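Local atomic coordinates of Lmo1076 protein (Listeria monocytogenes serovar 1/2a, PDB entry 3FI7), a protein that hydrolyses peptidoglycan as the autolysin Auto, an autoinhibited, virulence-associated N-acetylglucosaminidase of glycoside hydrolase family 73, represented here by its catalytic domain. Residues A[170-173]-A[174-178]; A[29-32]-A[33-37]; A[146-149]-A[150-153]; A[37-40]-A[41-45]; A[62-65]-A[66-69]. All coordinates share one frame; numbering follows the deposited sequence.

Contact 1: A[170-173]-A[174-178]; sequences LNTL and ISSYN
The last two turns of helix 166-176 and the Schellman motif that ends it make up this local contact. Leu170 O takes the N-H of Ile174 at 2.9 Å, with an N-H...O angle of 163°. Asn171 O takes Ser175 N in the next step, and Ser175 OG adds a weak bond to the same oxygen. Thr172 O is held twice by one residue. Ser176 N and Ser176 OG reach Thr172 O from opposite faces of its plane, OG at 2.8 Å. The OG can do this because it lies beside its own backbone N, chi1 -68°, and so turns back along the helix. Thr172 CG2 lies 3.8 Å from Ser176 OG. Tyr177 N closes on Leu173 O at 3.1 Å, and the same oxygen sits in the plane of the Tyr177 ring, 3.6 Å from CD2. Asn178 then takes positive phi as the C' residue of the Schellman motif. Its N makes a weak bond to Ser175 O, and Leu179 N returns to Ile174 O. On the buried side Ile174 CG1 packs 3.3 Å from Leu170 O. Both residues face Ala57 of helix 52-63. The Tyr177 ring meets Trp65 with planes inclined at about 55°.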
loop_
_atom_site.group_PDB
_atom_site.type_symbol
_atom_site.label_atom_id
_atom_site.label_comp_id
_atom_site.label_asym_id
_atom_site.label_seq_id
_atom_site.Cartn_x
_atom_site.Cartn_y
_atom_site.Cartn_z
ATOM N N LEU A 170 -1.632 -9.891 1.726
ATOM C CA LEU A 170 -1.271 -9.138 0.532
ATOM C C LEU A 170 -1.750 -9.860 -0.729
ATOM O O LEU A 170 -2.319 -9.237 -1.621
ATOM C CB LEU A 170 0.238 -8.909 0.448
ATOM C CG LEU A 170 0.843 -8.006 1.513
ATOM C CD1 LEU A 170 2.377 -7.973 1.389
ATOM C CD2 LEU A 170 0.247 -6.614 1.426
ATOM N N ASN A 171 -1.512 -11.169 -0.797
ATOM C CA ASN A 171 -1.955 -11.957 -1.946
ATOM C C ASN A 171 -3.465 -11.896 -2.154
ATOM O O ASN A 171 -3.934 -11.860 -3.283
ATOM C CB ASN A 171 -1.513 -13.414 -1.826
ATOM C CG ASN A 171 0.001 -13.572 -1.857
ATOM O OD1 ASN A 171 0.722 -12.677 -2.296
ATOM N ND2 ASN A 171 0.486 -14.721 -1.394
ATOM N N THR A 172 -4.221 -11.879 -1.061
ATOM C CA THR A 172 -5.670 -11.846 -1.166
ATOM C C THR A 172 -6.145 -10.490 -1.701
ATOM O O THR A 172 -7.036 -10.435 -2.540
ATOM C CB THR A 172 -6.347 -12.175 0.176
ATOM O OG1 THR A 172 -5.951 -13.485 0.599
ATOM C CG2 THR A 172 -7.874 -12.126 0.045
ATOM N N LEU A 173 -5.545 -9.404 -1.225
ATOM C CA LEU A 173 -5.858 -8.082 -1.753
ATOM C C LEU A 173 -5.516 -8.019 -3.234
ATOM O O LEU A 173 -6.305 -7.550 -4.046
ATOM C CB LEU A 173 -5.081 -7.003 -1.011
ATOM C CG LEU A 173 -5.587 -6.669 0.388
ATOM C CD1 LEU A 173 -4.463 -6.146 1.257
ATOM C CD2 LEU A 173 -6.685 -5.648 0.274
ATOM N N ILE A 174 -4.333 -8.508 -3.582
ATOM C CA ILE A 174 -3.871 -8.459 -4.961
ATOM C C ILE A 174 -4.802 -9.195 -5.927
ATOM O O ILE A 174 -5.198 -8.629 -6.944
ATOM C CB ILE A 174 -2.422 -8.955 -5.085
ATOM C CG1 ILE A 174 -1.476 -7.909 -4.492
ATOM C CG2 ILE A 174 -2.075 -9.261 -6.536
ATOM C CD1 ILE A 174 -0.044 -8.403 -4.284
ATOM N N SER A 175 -5.185 -10.432 -5.617
ATOM C CA SER A 175 -6.104 -11.129 -6.526
ATOM C C SER A 175 -7.551 -10.618 -6.464
ATOM O O SER A 175 -8.239 -10.598 -7.470
ATOM C CB SER A 175 -6.074 -12.645 -6.324
ATOM O OG SER A 175 -6.610 -12.982 -5.068
ATOM N N SER A 176 -8.011 -10.205 -5.291
ATOM C CA SER A 176 -9.401 -9.778 -5.137
ATOM C C SER A 176 -9.683 -8.479 -5.884
ATOM O O SER A 176 -10.804 -8.251 -6.343
ATOM C CB SER A 176 -9.759 -9.607 -3.657
ATOM O OG SER A 176 -9.769 -10.854 -2.987
ATOM N N TYR A 177 -8.672 -7.622 -6.002
ATOM C CA TYR A 177 -8.834 -6.375 -6.748
ATOM C C TYR A 177 -8.041 -6.343 -8.068
ATOM O O TYR A 177 -7.896 -5.277 -8.674
ATOM C CB TYR A 177 -8.513 -5.159 -5.854
ATOM C CG TYR A 177 -9.520 -5.000 -4.738
ATOM C CD1 TYR A 177 -10.608 -4.143 -4.873
ATOM C CD2 TYR A 177 -9.414 -5.744 -3.567
ATOM C CE1 TYR A 177 -11.549 -4.010 -3.864
ATOM C CE2 TYR A 177 -10.355 -5.619 -2.550
ATOM C CZ TYR A 177 -11.418 -4.756 -2.703
ATOM O OH TYR A 177 -12.356 -4.641 -1.699
ATOM N N ASN A 178 -7.567 -7.516 -8.510
ATOM C CA ASN A 178 -6.711 -7.652 -9.699
ATOM C C ASN A 178 -5.641 -6.564 -9.759
ATOM O O ASN A 178 -5.511 -5.839 -10.748
ATOM C CB ASN A 178 -7.527 -7.686 -10.999
ATOM C CG ASN A 178 -6.759 -8.318 -12.163
ATOM O OD1 ASN A 178 -5.730 -8.969 -11.967
ATOM N ND2 ASN A 178 -7.263 -8.130 -13.379
#

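Contact 2: A[29-32]-A[33-37]; sequences FQQT and FINSI
Gln31 and Asn35 sit one turn apart on the same helix and join through their amides. The Gln31 chain starts away from the next turn at CB. Gln31 CG then lies anti to the backbone N, chi1 -176°, and comes within 3.8 Å of Asn35 ND2. A bend at chi2 brings the amide round over the following turn. Gln31 CD stands 3.9 Å from Asn35 OD1. At the tip, Gln31 NE2 donates to Asn35 OD1 at 2.9 Å, with an N-H...O angle of 164°. The acceptor lies in the amide plane of Gln31. Seen from Asn35, the donor is tilted out of the carbonyl plane, and the two amide planes are 37° apart. OE1, the other tip atom, packs against CD1 of the Tyr177 ring.

The backbone beneath repeats the pairing. Asn35 N donates to Gln31 O at 2.8 Å, so the two residues are joined by both main chain and side chain. Ile34 N bonds to Gln30 O in the same way. Phe33 N bonds to Phe29 O.

Further along, Ser36 N donates to Thr32 O, while Ser36 OG donates to Phe33 O at 2.7 Å. Thr32 OG1 turns back to Thr28 O. On the other side of the helix, Phe33 lies on Ala60 and Ser63, and Ile34 on Ile56, all of helix 52-63. Within the first turn, Gln30 OE1 stands 3.2 Å above the centre of the Phe29 ring. This is an i to i+4 glutamine-asparagine pair at the start of the amphipathic helix 29-47, away from the side that Phe33 and Ile34 turn to helix 52-63.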
loop_
_atom_site.group_PDB
_atom_site.type_symbol
_atom_site.label_atom_id
_atom_site.label_comp_id
_atom_site.label_asym_id
_atom_site.label_seq_id
_atom_site.Cartn_x
_atom_site.Cartn_y
_atom_site.Cartn_z
ATOM N N PHE A 29 -15.537 2.500 -1.468
ATOM C CA PHE A 29 -14.424 3.227 -0.859
ATOM C C PHE A 29 -13.093 2.474 -1.046
ATOM O O PHE A 29 -12.044 3.099 -1.189
ATOM C CB PHE A 29 -14.697 3.586 0.622
ATOM C CG PHE A 29 -14.672 2.402 1.570
ATOM C CD1 PHE A 29 -15.861 1.805 1.989
ATOM C CD2 PHE A 29 -13.463 1.897 2.048
ATOM C CE1 PHE A 29 -15.853 0.726 2.867
ATOM C CE2 PHE A 29 -13.437 0.813 2.929
ATOM C CZ PHE A 29 -14.637 0.221 3.338
ATOM N N GLN A 30 -13.146 1.143 -1.079
ATOM C CA GLN A 30 -11.939 0.331 -1.287
ATOM C C GLN A 30 -11.349 0.581 -2.673
ATOM O O GLN A 30 -10.144 0.819 -2.825
ATOM C CB GLN A 30 -12.228 -1.174 -1.131
ATOM C CG GLN A 30 -12.700 -1.634 0.253
ATOM C CD GLN A 30 -14.215 -1.607 0.426
ATOM O OE1 GLN A 30 -14.890 -0.677 -0.012
ATOM N NE2 GLN A 30 -14.750 -2.624 1.088
ATOM N N GLN A 31 -12.209 0.519 -3.684
ATOM C CA GLN A 31 -11.786 0.682 -5.072
ATOM C C GLN A 31 -11.343 2.125 -5.303
ATOM O O GLN A 31 -10.372 2.389 -6.014
ATOM C CB GLN A 31 -12.925 0.305 -6.027
ATOM C CG GLN A 31 -12.554 0.356 -7.505
ATOM C CD GLN A 31 -11.524 -0.697 -7.883
ATOM O OE1 GLN A 31 -11.728 -1.896 -7.673
ATOM N NE2 GLN A 31 -10.409 -0.250 -8.442
ATOM N N THR A 32 -12.049 3.055 -4.672
ATOM C CA THR A 32 -11.707 4.469 -4.788
ATOM C C THR A 32 -10.326 4.740 -4.195
ATOM O O THR A 32 -9.546 5.530 -4.742
ATOM C CB THR A 32 -12.761 5.343 -4.109
ATOM O OG1 THR A 32 -13.973 5.263 -4.862
ATOM C CG2 THR A 32 -12.300 6.807 -4.010
ATOM N N PHE A 33 -10.011 4.066 -3.093
ATOM C CA PHE A 33 -8.682 4.202 -2.509
ATOM C C PHE A 33 -7.606 3.700 -3.475
ATOM O O PHE A 33 -6.632 4.399 -3.744
ATOM C CB PHE A 33 -8.571 3.475 -1.164
ATOM C CG PHE A 33 -7.172 3.436 -0.628
ATOM C CD1 PHE A 33 -6.383 2.313 -0.803
ATOM C CD2 PHE A 33 -6.627 4.547 0.008
ATOM C CE1 PHE A 33 -5.080 2.281 -0.319
ATOM C CE2 PHE A 33 -5.325 4.522 0.489
ATOM C CZ PHE A 33 -4.553 3.387 0.326
ATOM N N ILE A 34 -7.781 2.490 -3.997
ATOM C CA ILE A 34 -6.861 1.984 -5.015
ATOM C C ILE A 34 -6.736 2.963 -6.192
ATOM O O ILE A 34 -5.632 3.323 -6.584
ATOM C CB ILE A 34 -7.294 0.610 -5.528
ATOM C CG1 ILE A 34 -7.080 -0.450 -4.441
ATOM C CG2 ILE A 34 -6.540 0.254 -6.806
ATOM C CD1 ILE A 34 -8.016 -1.652 -4.564
ATOM N N ASN A 35 -7.869 3.411 -6.732
ATOM C CA ASN A 35 -7.855 4.325 -7.872
ATOM C C ASN A 35 -7.047 5.584 -7.572
ATOM O O ASN A 35 -6.420 6.140 -8.459
ATOM C CB ASN A 35 -9.277 4.717 -8.288
ATOM C CG ASN A 35 -10.108 3.526 -8.756
ATOM O OD1 ASN A 35 -9.578 2.455 -9.059
ATOM N ND2 ASN A 35 -11.422 3.712 -8.804
ATOM N N SER A 36 -7.059 6.026 -6.316
ATOM C CA SER A 36 -6.404 7.276 -5.946
ATOM C C SER A 36 -4.881 7.181 -5.822
ATOM O O SER A 36 -4.213 8.199 -5.843
ATOM C CB SER A 36 -6.975 7.823 -4.634
ATOM O OG SER A 36 -6.438 7.126 -3.522
ATOM N N ILE A 37 -4.329 5.979 -5.691
ATOM C CA ILE A 37 -2.874 5.857 -5.563
ATOM C C ILE A 37 -2.186 5.036 -6.661
ATOM O O ILE A 37 -0.959 4.940 -6.685
ATOM C CB ILE A 37 -2.480 5.247 -4.206
ATOM C CG1 ILE A 37 -3.106 3.852 -4.041
ATOM C CG2 ILE A 37 -2.870 6.179 -3.053
ATOM C CD1 ILE A 37 -2.369 2.989 -2.985
#

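Contact 3: A[146-149]-A[150-153]; sequences AKTY and KDAT
A capping box opens helix 149-156, with Thr148 as N-cap and Asp151 three residues on. Thr148 N donates to Asp151 OD1 at 3.0 Å and nearly straight, 170°. It meets the oxygen on the anti side, 25° out of the carboxylate plane. The cap hydroxyl, Thr148 OG1, takes a weak bond from Lys150 N at 3.2 Å. It is placed for this between its own backbone N and carbonyl carbon, chi1 71°. Asp151 N turns instead to the Thr148 carbonyl and bonds to its O from well above the carbonyl plane. The carboxylate lies by the helix N terminus, whose dipole would probably favour its negative charge. Regular helix bonding follows with Thr153 N to Tyr149 O at 2.9 Å.

Lys150 runs alongside Tyr149, pointing the same way. Its CG lies over one face of the ring, 4.0 Å from the centroid, as a CH-pi contact, and its CE reaches 3.7 Å from Tyr149 OH. Below the cap, Ala146 CB packs on Asp151 CB at 3.8 Å. Tyr51 OH bonds to Ala146 O. The Tyr149 ring enters between Ser53 and Val54 of helix 52-63 and Asn171 and Ile174 of helix 166-176. Thr153 continues that packing, with Val54 on one helix and Ala167 and Leu170 on the other.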
loop_
_atom_site.group_PDB
_atom_site.type_symbol
_atom_site.label_atom_id
_atom_site.label_comp_id
_atom_site.label_asym_id
_atom_site.label_seq_id
_atom_site.Cartn_x
_atom_site.Cartn_y
_atom_site.Cartn_z
ATOM N N ALA A 146 12.345 -11.207 -7.966
ATOM C CA ALA A 146 11.074 -11.870 -7.685
ATOM C C ALA A 146 10.348 -12.206 -8.979
ATOM O O ALA A 146 9.886 -11.311 -9.679
ATOM C CB ALA A 146 10.205 -10.997 -6.784
ATOM N N LYS A 147 10.253 -13.494 -9.303
ATOM C CA LYS A 147 9.630 -13.903 -10.561
ATOM C C LYS A 147 8.183 -13.422 -10.641
ATOM O O LYS A 147 7.746 -12.898 -11.661
ATOM C CB LYS A 147 9.704 -15.421 -10.746
ATOM C CG LYS A 147 11.095 -15.929 -11.078
ATOM C CD LYS A 147 11.137 -17.448 -11.160
ATOM C CE LYS A 147 12.549 -17.944 -11.452
ATOM N NZ LYS A 147 12.615 -19.432 -11.551
ATOM N N THR A 148 7.442 -13.609 -9.557
ATOM C CA THR A 148 6.081 -13.101 -9.473
ATOM C C THR A 148 5.928 -12.300 -8.194
ATOM O O THR A 148 6.798 -12.333 -7.319
ATOM C CB THR A 148 5.051 -14.235 -9.428
ATOM O OG1 THR A 148 5.136 -14.891 -8.161
ATOM C CG2 THR A 148 5.304 -15.247 -10.544
ATOM N N TYR A 149 4.803 -11.607 -8.077
ATOM C CA TYR A 149 4.535 -10.808 -6.894
ATOM C C TYR A 149 4.470 -11.670 -5.634
ATOM O O TYR A 149 4.755 -11.195 -4.538
ATOM C CB TYR A 149 3.243 -10.014 -7.069
ATOM C CG TYR A 149 1.996 -10.859 -7.106
ATOM C CD1 TYR A 149 1.467 -11.307 -8.315
ATOM C CD2 TYR A 149 1.335 -11.201 -5.936
ATOM C CE1 TYR A 149 0.312 -12.076 -8.348
ATOM C CE2 TYR A 149 0.184 -11.966 -5.961
ATOM C CZ TYR A 149 -0.324 -12.398 -7.168
ATOM O OH TYR A 149 -1.468 -13.159 -7.184
ATOM N N LYS A 150 4.104 -12.938 -5.793
ATOM C CA LYS A 150 4.053 -13.861 -4.659
ATOM C C LYS A 150 5.422 -14.093 -4.014
ATOM O O LYS A 150 5.513 -14.331 -2.810
ATOM C CB LYS A 150 3.419 -15.191 -5.061
ATOM C CG LYS A 150 1.933 -15.060 -5.367
ATOM C CD LYS A 150 1.239 -16.409 -5.371
ATOM C CE LYS A 150 -0.243 -16.233 -5.613
ATOM N NZ LYS A 150 -0.983 -17.503 -5.450
ATOM N N ASP A 151 6.485 -14.020 -4.808
ATOM C CA ASP A 151 7.829 -14.124 -4.245
ATOM C C ASP A 151 8.108 -12.888 -3.409
ATOM O O ASP A 151 8.718 -12.972 -2.345
ATOM C CB ASP A 151 8.874 -14.259 -5.351
ATOM C CG ASP A 151 8.647 -15.488 -6.211
ATOM O OD1 ASP A 151 8.583 -15.350 -7.454
ATOM O OD2 ASP A 151 8.519 -16.590 -5.632
ATOM N N ALA A 152 7.635 -11.742 -3.892
ATOM C CA ALA A 152 7.835 -10.488 -3.192
ATOM C C ALA A 152 7.069 -10.462 -1.872
ATOM O O ALA A 152 7.631 -10.084 -0.848
ATOM C CB ALA A 152 7.442 -9.317 -4.069
ATOM N N THR A 153 5.799 -10.870 -1.885
ATOM C CA THR A 153 5.007 -10.817 -0.660
ATOM C C THR A 153 5.574 -11.813 0.358
ATOM O O THR A 153 5.687 -11.500 1.546
ATOM C CB THR A 153 3.498 -11.073 -0.897
ATOM O OG1 THR A 153 3.306 -12.383 -1.442
ATOM C CG2 THR A 153 2.907 -10.029 -1.855
#

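Contact 4: A[37-40]-A[41-45]; sequences ISTQ and AMDLC
Ala41 and Leu44 are buried against neighbouring helices, while Thr39 and Asp43 lie on the exposed side, where their side chains meet only loosely. On the packed side, Ala41 CB lies 3.3 Å from Ile37 O, the oxygen that also accepts Ala41 N at 2.9 Å. Leu44 repeats this one turn on. Its CG is 3.3 Å from Gln40 O, and its N bonds to the same oxygen with an N-H...O angle of 168°. Ile37, Ala41 and Leu44 thus form a buried stripe with a spacing of three or four residues. This is the inner side of helix 29-47. Ala41 rests on Ile56 of helix 52-63. Leu44 lies on Leu120 of helix 116-129, and Ile37 touches both helices.

Met42 borders this core. The bend at chi3, -72°, turns its methyl back, so that Met42 CE comes 3.6 Å from Ser38 O. Met42 N bonds to that same Ser38 oxygen. Tyr182 lies against both Ser38 and Met42.

The exposed side is held mainly by main chain. Asp43 N donates to Thr39 O at 3.1 Å, and Asp43 CG lies 3.3 Å from Thr39 O. The side chains of Thr39 and Asp43 run side by side in the same direction, yet the methyl CG2 of Thr39 comes no nearer than 4.2 Å to Asp43 OD2. Gln40, between the two sides, stretches its chain toward Lys117 of helix 116-129.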
loop_
_atom_site.group_PDB
_atom_site.type_symbol
_atom_site.label_atom_id
_atom_site.label_comp_id
_atom_site.label_asym_id
_atom_site.label_seq_id
_atom_site.Cartn_x
_atom_site.Cartn_y
_atom_site.Cartn_z
ATOM N N ILE A 37 -4.329 5.979 -5.691
ATOM C CA ILE A 37 -2.874 5.857 -5.563
ATOM C C ILE A 37 -2.186 5.036 -6.661
ATOM O O ILE A 37 -0.959 4.940 -6.685
ATOM C CB ILE A 37 -2.480 5.247 -4.206
ATOM C CG1 ILE A 37 -3.106 3.852 -4.041
ATOM C CG2 ILE A 37 -2.870 6.179 -3.053
ATOM C CD1 ILE A 37 -2.369 2.989 -2.985
ATOM N N SER A 38 -2.961 4.439 -7.562
ATOM C CA SER A 38 -2.386 3.498 -8.523
ATOM C C SER A 38 -1.420 4.182 -9.489
ATOM O O SER A 38 -0.385 3.618 -9.838
ATOM C CB SER A 38 -3.483 2.745 -9.296
ATOM O OG SER A 38 -4.236 3.633 -10.115
ATOM N N THR A 39 -1.758 5.394 -9.920
ATOM C CA THR A 39 -0.892 6.140 -10.833
ATOM C C THR A 39 0.487 6.411 -10.227
ATOM O O THR A 39 1.516 6.145 -10.850
ATOM C CB THR A 39 -1.515 7.482 -11.227
ATOM O OG1 THR A 39 -2.855 7.265 -11.672
ATOM C CG2 THR A 39 -0.689 8.158 -12.348
ATOM N N GLN A 40 0.497 6.934 -9.009
ATOM C CA GLN A 40 1.747 7.237 -8.316
ATOM C C GLN A 40 2.500 5.960 -7.984
ATOM O O GLN A 40 3.725 5.934 -8.022
ATOM C CB GLN A 40 1.484 8.051 -7.043
ATOM C CG GLN A 40 0.951 9.457 -7.321
ATOM C CD GLN A 40 0.094 10.023 -6.174
ATOM O OE1 GLN A 40 -0.766 9.328 -5.599
ATOM N NE2 GLN A 40 0.316 11.297 -5.853
ATOM N N ALA A 41 1.770 4.892 -7.677
ATOM C CA ALA A 41 2.428 3.628 -7.375
ATOM C C ALA A 41 3.136 3.068 -8.609
ATOM O O ALA A 41 4.238 2.536 -8.508
ATOM C CB ALA A 41 1.437 2.611 -6.808
ATOM N N MET A 42 2.500 3.179 -9.771
ATOM C CA MET A 42 3.120 2.695 -11.005
ATOM C C MET A 42 4.403 3.482 -11.309
ATOM O O MET A 42 5.427 2.902 -11.666
ATOM C CB MET A 42 2.137 2.747 -12.195
ATOM C CG MET A 42 1.100 1.621 -12.210
ATOM S SD MET A 42 -0.004 1.603 -13.661
ATOM C CE MET A 42 -1.054 3.028 -13.331
ATOM N N ASP A 43 4.345 4.800 -11.153
ATOM C CA ASP A 43 5.508 5.645 -11.413
ATOM C C ASP A 43 6.657 5.353 -10.454
ATOM O O ASP A 43 7.783 5.164 -10.878
ATOM C CB ASP A 43 5.136 7.121 -11.321
ATOM C CG ASP A 43 4.083 7.510 -12.329
ATOM O OD1 ASP A 43 3.887 6.736 -13.291
ATOM O OD2 ASP A 43 3.455 8.584 -12.164
ATOM N N LEU A 44 6.367 5.316 -9.160
ATOM C CA LEU A 44 7.413 5.116 -8.169
ATOM C C LEU A 44 8.007 3.720 -8.261
ATOM O O LEU A 44 9.214 3.545 -8.101
ATOM C CB LEU A 44 6.880 5.357 -6.764
ATOM C CG LEU A 44 6.515 6.801 -6.466
ATOM C CD1 LEU A 44 5.580 6.843 -5.262
ATOM C CD2 LEU A 44 7.786 7.650 -6.255
ATOM N N CYS A 45 7.163 2.724 -8.516
ATOM C CA CYS A 45 7.647 1.347 -8.566
ATOM C C CYS A 45 8.491 1.068 -9.803
ATOM O O CYS A 45 9.291 0.129 -9.821
ATOM C CB CYS A 45 6.501 0.346 -8.438
ATOM S SG CYS A 45 5.864 0.256 -6.750
#

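Contact 5: A[62-65]-A[66-69]; sequences ESNW and GRSE
Arg67 grips Asn64 side-on with two nitrogens. NH2 donates to Asn64 OD1 at 2.8 Å and 167°, and NE donates to the backbone Asn64 O at 3.2 Å. Both acceptors lie close to the guanidinium plane, while the Asn64 amide is turned 60° from it. The side chain of Asn64 can meet the arginine because its CG lies anti to the backbone N, chi1 -179°. Asn64 O takes a second donor, Arg67 N at 3.1 Å. NE and N approach this oxygen from opposite faces of its plane.

The Arg67 N bond closes a type I' beta turn from Asn64 to Arg67, with Trp65 and Gly66 in its middle. Trp65 and Gly66 both take the positive phi that a type I' turn needs, a backbone region that favours glycine, as at Gly66. Ser63, just before the turn, bonds to it through both its side chain and its carbonyl. Its OG accepts Gly66 N at 2.8 Å. Its carbonyl O takes Ser68 N at 3.1 Å and a weak bond from Arg67 N.

Farther out, Ser63 OG bonds back to Ala59 O of helix 52-63, and Ser68 OG to Gly71 N. Helix 29-47 covers the turn: Gln30 and Ile34 lie on Trp65, and Phe29 lies on Arg67. Both acceptors of the Arg67 side chain are neutral, so the bonds would fix the orientation of the guanidinium but probably leave its charge in place.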
loop_
_atom_site.group_PDB
_atom_site.type_symbol
_atom_site.label_atom_id
_atom_site.label_comp_id
_atom_site.label_asym_id
_atom_site.label_seq_id
_atom_site.Cartn_x
_atom_site.Cartn_y
_atom_site.Cartn_z
ATOM N N GLU A 62 -1.958 -1.340 5.447
ATOM C CA GLU A 62 -1.329 -0.616 6.556
ATOM C C GLU A 62 -2.107 0.634 6.952
ATOM O O GLU A 62 -1.979 1.122 8.072
ATOM C CB GLU A 62 0.113 -0.231 6.209
ATOM C CG GLU A 62 1.007 -1.408 5.827
ATOM C CD GLU A 62 1.268 -2.339 6.989
ATOM O OE1 GLU A 62 1.794 -1.868 8.020
ATOM O OE2 GLU A 62 0.957 -3.543 6.872
ATOM N N SER A 63 -2.911 1.146 6.028
ATOM C CA SER A 63 -3.695 2.352 6.265
ATOM C C SER A 63 -5.212 2.112 6.457
ATOM O O SER A 63 -5.942 3.075 6.687
ATOM C CB SER A 63 -3.510 3.306 5.088
ATOM O OG SER A 63 -4.363 2.936 4.001
ATOM N N ASN A 64 -5.680 0.857 6.339
ATOM C CA ASN A 64 -7.135 0.516 6.323
ATOM C C ASN A 64 -7.888 1.260 5.205
ATOM O O ASN A 64 -8.823 2.025 5.460
ATOM C CB ASN A 64 -7.787 0.759 7.705
ATOM C CG ASN A 64 -9.291 0.403 7.751
ATOM O OD1 ASN A 64 -9.771 -0.471 7.036
ATOM N ND2 ASN A 64 -10.023 1.085 8.625
ATOM N N TRP A 65 -7.453 1.042 3.965
ATOM C CA TRP A 65 -8.072 1.682 2.808
ATOM C C TRP A 65 -8.066 3.193 2.964
ATOM O O TRP A 65 -9.022 3.862 2.589
ATOM C CB TRP A 65 -9.505 1.173 2.627
ATOM C CG TRP A 65 -9.550 -0.309 2.492
ATOM C CD1 TRP A 65 -9.892 -1.215 3.454
ATOM C CD2 TRP A 65 -9.224 -1.066 1.322
ATOM N NE1 TRP A 65 -9.805 -2.491 2.951
ATOM C CE2 TRP A 65 -9.392 -2.427 1.645
ATOM C CE3 TRP A 65 -8.804 -0.723 0.031
ATOM C CZ2 TRP A 65 -9.164 -3.450 0.722
ATOM C CZ3 TRP A 65 -8.561 -1.735 -0.880
ATOM C CH2 TRP A 65 -8.746 -3.086 -0.533
ATOM N N GLY A 66 -6.994 3.716 3.557
ATOM C CA GLY A 66 -6.829 5.145 3.741
ATOM C C GLY A 66 -7.700 5.796 4.806
ATOM O O GLY A 66 -7.896 7.008 4.774
ATOM N N ARG A 67 -8.198 5.016 5.764
ATOM C CA ARG A 67 -9.127 5.554 6.765
ATOM C C ARG A 67 -8.523 5.764 8.160
ATOM O O ARG A 67 -9.176 6.332 9.030
ATOM C CB ARG A 67 -10.383 4.671 6.867
ATOM C CG ARG A 67 -11.070 4.438 5.507
ATOM C CD ARG A 67 -12.317 3.565 5.632
ATOM N NE ARG A 67 -12.008 2.185 6.004
ATOM C CZ ARG A 67 -12.926 1.268 6.305
ATOM N NH1 ARG A 67 -14.227 1.574 6.282
ATOM N NH2 ARG A 67 -12.543 0.038 6.624
ATOM N N SER A 68 -7.298 5.300 8.391
ATOM C CA SER A 68 -6.683 5.499 9.701
ATOM C C SER A 68 -6.400 6.986 9.911
ATOM O O SER A 68 -6.296 7.747 8.947
ATOM C CB SER A 68 -5.402 4.680 9.849
ATOM O OG SER A 68 -4.336 5.295 9.162
ATOM N N GLU A 69 -6.278 7.402 11.168
ATOM C CA GLU A 69 -6.108 8.821 11.476
ATOM C C GLU A 69 -4.813 9.390 10.881
ATOM O O GLU A 69 -4.754 10.556 10.480
ATOM C CB GLU A 69 -6.165 9.052 12.988
ATOM C CG GLU A 69 -7.044 10.234 13.387
ATOM C CD GLU A 69 -8.514 9.995 13.076
ATOM O OE1 GLU A 69 -9.210 10.953 12.677
ATOM O OE2 GLU A 69 -8.972 8.843 13.227
#

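All five contacts are local and none encloses an intervening loop. Contacts 2 and 4 follow each other on helix 29-47 and share Ile37. Contact 5 comes next, at the turn leaving helix 52-63, and packs on contact 2 through Phe33 against Trp65 and Gly66. Well beyond strands 89-98 and 104-111, contact 3 starts helix 149-156 and contact 1 ends helix 166-176. None nests in or crosses another. Contact 1 is the common neighbour: Asn171 meets Thr153 of contact 3, Tyr177 packs on Ile34 of contact 2, and Leu173 on Trp65 of contact 5. Contact 4 stays apart from contact 1, their nearest atoms about 9 Å apart.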